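Local coordinates for protein 2-aminomuconic 6-semialdehyde dehydrogenase (Pseudomonas sp., PDB 7BZV) that probably catalyses the NAD+-dependent oxidation of 2-aminomuconic 6-semialdehyde in 2-aminophenol catabolism, working as a tetrameric aldehyde dehydrogenase, at residues B[269-274]-B[301-306]. Numbering follows the deposited sequence.
Sequences EKMLDG and DRFCVA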
ATOM      1  N   GLU B 269      -5.146  38.237   5.627  1.00 24.95           N
ATOM      2  CA  GLU B 269      -4.592  38.237   6.976  1.00 26.42           C
ATOM      3  C   GLU B 269      -3.884  36.927   7.276  1.00 25.29           C
ATOM      4  O   GLU B 269      -2.810  36.936   7.886  1.00 24.20           O
ATOM      5  CB  GLU B 269      -5.686  38.517   8.026  1.00 31.87           C
ATOM      6  CG  GLU B 269      -6.154  39.984   8.065  1.00 83.30           C
ATOM      7  CD  GLU B 269      -5.006  41.006   7.966  1.00112.84           C
ATOM      8  OE1 GLU B 269      -3.962  40.825   8.632  1.00123.42           O
ATOM      9  OE2 GLU B 269      -5.140  41.999   7.215  1.00115.79           O
ATOM     10  N   LYS B 270      -4.441  35.788   6.844  1.00 26.03           N
ATOM     11  CA  LYS B 270      -3.735  34.523   7.089  1.00 22.34           C
ATOM     12  C   LYS B 270      -2.427  34.469   6.307  1.00 22.82           C
ATOM     13  O   LYS B 270      -1.417  33.923   6.786  1.00 26.70           O
ATOM     14  CB  LYS B 270      -4.609  33.327   6.722  1.00 26.16           C
ATOM     15  CG  LYS B 270      -5.829  33.142   7.588  1.00 30.04           C
ATOM     16  CD  LYS B 270      -6.558  31.841   7.128  1.00 29.66           C
ATOM     17  CE  LYS B 270      -7.839  31.602   7.893  1.00 46.92           C
ATOM     18  NZ  LYS B 270      -7.507  31.551   9.317  1.00 43.62           N
ATOM     19  N   MET B 271      -2.457  34.988   5.083  1.00 24.52           N
ATOM     20  CA  MET B 271      -1.281  35.012   4.228  1.00 22.33           C
ATOM     21  C   MET B 271      -0.179  35.839   4.854  1.00 23.84           C
ATOM     22  O   MET B 271       0.977  35.404   4.903  1.00 22.67           O
ATOM     23  CB  MET B 271      -1.668  35.543   2.842  1.00 20.91           C
ATOM     24  CG  MET B 271      -0.506  35.804   1.901  1.00 21.85           C
ATOM     25  SD  MET B 271       0.381  37.351   2.126  1.00 26.66           S
ATOM     26  CE  MET B 271      -0.908  38.546   1.829  1.00 26.30           C
ATOM     27  N   LEU B 272      -0.519  37.002   5.399  1.00 24.21           N
ATOM     28  CA  LEU B 272       0.524  37.815   6.004  1.00 24.51           C
ATOM     29  C   LEU B 272       1.154  37.097   7.190  1.00 26.79           C
ATOM     30  O   LEU B 272       2.389  37.154   7.391  1.00 23.05           O
ATOM     31  CB  LEU B 272      -0.032  39.169   6.453  1.00 25.51           C
ATOM     32  CG  LEU B 272      -0.196  40.314   5.481  1.00 47.72           C
ATOM     33  CD1 LEU B 272      -0.695  41.499   6.337  1.00 63.70           C
ATOM     34  CD2 LEU B 272       1.095  40.630   4.795  1.00 43.80           C
ATOM     35  N   ASP B 273       0.314  36.482   8.035  1.00 25.98           N
ATOM     36  CA  ASP B 273       0.844  35.717   9.160  1.00 26.25           C
ATOM     37  C   ASP B 273       1.800  34.631   8.678  1.00 24.31           C
ATOM     38  O   ASP B 273       2.872  34.407   9.258  1.00 26.25           O
ATOM     39  CB  ASP B 273      -0.280  35.037   9.943  1.00 29.82           C
ATOM     40  CG  ASP B 273      -1.046  35.989  10.819  1.00 37.36           C
ATOM     41  OD1 ASP B 273      -0.612  37.128  11.018  1.00 31.75           O
ATOM     42  OD2 ASP B 273      -2.105  35.576  11.304  1.00 34.15           O
ATOM     43  N   GLY B 274       1.371  33.892   7.654  1.00 24.40           N
ATOM     44  CA  GLY B 274       2.172  32.795   7.131  1.00 25.60           C
ATOM     45  C   GLY B 274       3.432  33.253   6.430  1.00 28.57           C
ATOM     46  O   GLY B 274       4.495  32.660   6.606  1.00 28.91           O
ATOM     47  N   ASP B 301       0.668  46.477  -4.094  1.00 26.44           N
ATOM     48  CA  ASP B 301       0.927  47.632  -3.238  1.00 31.60           C
ATOM     49  C   ASP B 301       0.433  47.392  -1.816  1.00 30.86           C
ATOM     50  O   ASP B 301       1.126  47.712  -0.843  1.00 29.04           O
ATOM     51  CB  ASP B 301       0.259  48.884  -3.809  1.00 34.61           C
ATOM     52  CG  ASP B 301       0.991  49.444  -5.002  1.00 50.46           C
ATOM     53  OD1 ASP B 301       2.206  49.175  -5.164  1.00 44.91           O
ATOM     54  OD2 ASP B 301       0.341  50.161  -5.786  1.00 55.04           O
ATOM     55  N   ARG B 302      -0.789  46.873  -1.676  1.00 30.80           N
ATOM     56  CA  ARG B 302      -1.296  46.552  -0.352  1.00 30.58           C
ATOM     57  C   ARG B 302      -0.352  45.596   0.363  1.00 31.26           C
ATOM     58  O   ARG B 302      -0.071  45.754   1.558  1.00 31.39           O
ATOM     59  CB  ARG B 302      -2.688  45.945  -0.472  1.00 35.72           C
ATOM     60  CG  ARG B 302      -3.342  45.571   0.849  1.00 35.39           C
ATOM     61  CD  ARG B 302      -4.719  44.940   0.619  1.00 41.09           C
ATOM     62  NE  ARG B 302      -5.258  44.385   1.847  1.00 35.98           N
ATOM     63  CZ  ARG B 302      -6.254  43.505   1.911  1.00 39.86           C
ATOM     64  NH1 ARG B 302      -6.841  43.071   0.810  1.00 39.32           N
ATOM     65  NH2 ARG B 302      -6.666  43.067   3.082  1.00 40.76           N
ATOM     66  N   PHE B 303       0.147  44.596  -0.359  1.00 27.70           N
ATOM     67  CA  PHE B 303       1.071  43.641   0.234  1.00 24.22           C
ATOM     68  C   PHE B 303       2.317  44.336   0.765  1.00 29.95           C
ATOM     69  O   PHE B 303       2.773  44.063   1.878  1.00 25.74           O
ATOM     70  CB  PHE B 303       1.495  42.601  -0.797  1.00 24.98           C
ATOM     71  CG  PHE B 303       2.483  41.604  -0.265  1.00 23.27           C
ATOM     72  CD1 PHE B 303       2.044  40.498   0.416  1.00 32.61           C
ATOM     73  CD2 PHE B 303       3.857  41.797  -0.403  1.00 26.59           C
ATOM     74  CE1 PHE B 303       2.950  39.582   0.922  1.00 31.59           C
ATOM     75  CE2 PHE B 303       4.773  40.873   0.102  1.00 27.86           C
ATOM     76  CZ  PHE B 303       4.314  39.777   0.781  1.00 29.70           C
ATOM     77  N   CYS B 304       2.947  45.161  -0.073  1.00 25.80           N
ATOM     78  CA  CYS B 304       4.181  45.822   0.334  1.00 28.87           C
ATOM     79  C   CYS B 304       3.953  46.748   1.522  1.00 25.41           C
ATOM     80  O   CYS B 304       4.785  46.816   2.428  1.00 25.01           O
ATOM     81  CB  CYS B 304       4.778  46.611  -0.825  1.00 26.34           C
ATOM     82  SG  CYS B 304       5.417  45.528  -2.124  1.00 30.56           S
ATOM     83  N   VAL B 305       2.844  47.472   1.529  1.00 26.88           N
ATOM     84  CA  VAL B 305       2.573  48.393   2.634  1.00 35.52           C
ATOM     85  C   VAL B 305       2.359  47.615   3.923  1.00 30.55           C
ATOM     86  O   VAL B 305       2.944  47.921   4.972  1.00 27.08           O
ATOM     87  CB  VAL B 305       1.358  49.279   2.301  1.00 28.42           C
ATOM     88  CG1 VAL B 305       0.884  50.064   3.535  1.00 27.89           C
ATOM     89  CG2 VAL B 305       1.661  50.202   1.096  1.00 30.06           C
ATOM     90  N   ALA B 306       1.505  46.603   3.867  1.00 27.54           N
ATOM     91  CA  ALA B 306       1.192  45.859   5.085  1.00 27.08           C
ATOM     92  C   ALA B 306       2.404  45.083   5.563  1.00 30.60           C
ATOM     93  O   ALA B 306       2.697  45.043   6.761  1.00 25.24           O
ATOM     94  CB  ALA B 306       0.010  44.913   4.857  1.00 29.09           C
TER
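M271 and F303 meet because both side chains leave their helices with CG anti to the backbone N (chi1 172° and 178°), after which the methionine bends at chi2 and chi3 and brings its thioether to the rim of the phenyl ring. M271 SD lies in the ring plane, 3.6 Å from F303 CE1. M271 CE follows along the same edge at 3.8 Å from F303 CD1. This is an edge-on Met-aromatic contact, with the sulfur 4.9 Å from the ring centroid. Beside it, L272 reaches across with its two methyls divided between partners: L272 CD1 rests 3.8 Å from A306 CB, while CD2 comes obliquely and more loosely to the phenyl ring. Were M271 shortened to an alanine, the CD1–CE1 edge of F303 would probably lose its sulfur and methyl neighbours, opening a gap between the helices. The small A306 faces helix 268-280; the axes of 269-274 and 301-306 come within 11.6 Å at closest approach, with a crossing angle of -50°, and the helices meet here through side chains. Both helices pack on the seven-stranded sheet of this aldehyde dehydrogenase fold: M271 and F303 each touch I262 on the strand 258-262, and F303 also meets V397 on the strand 394-400.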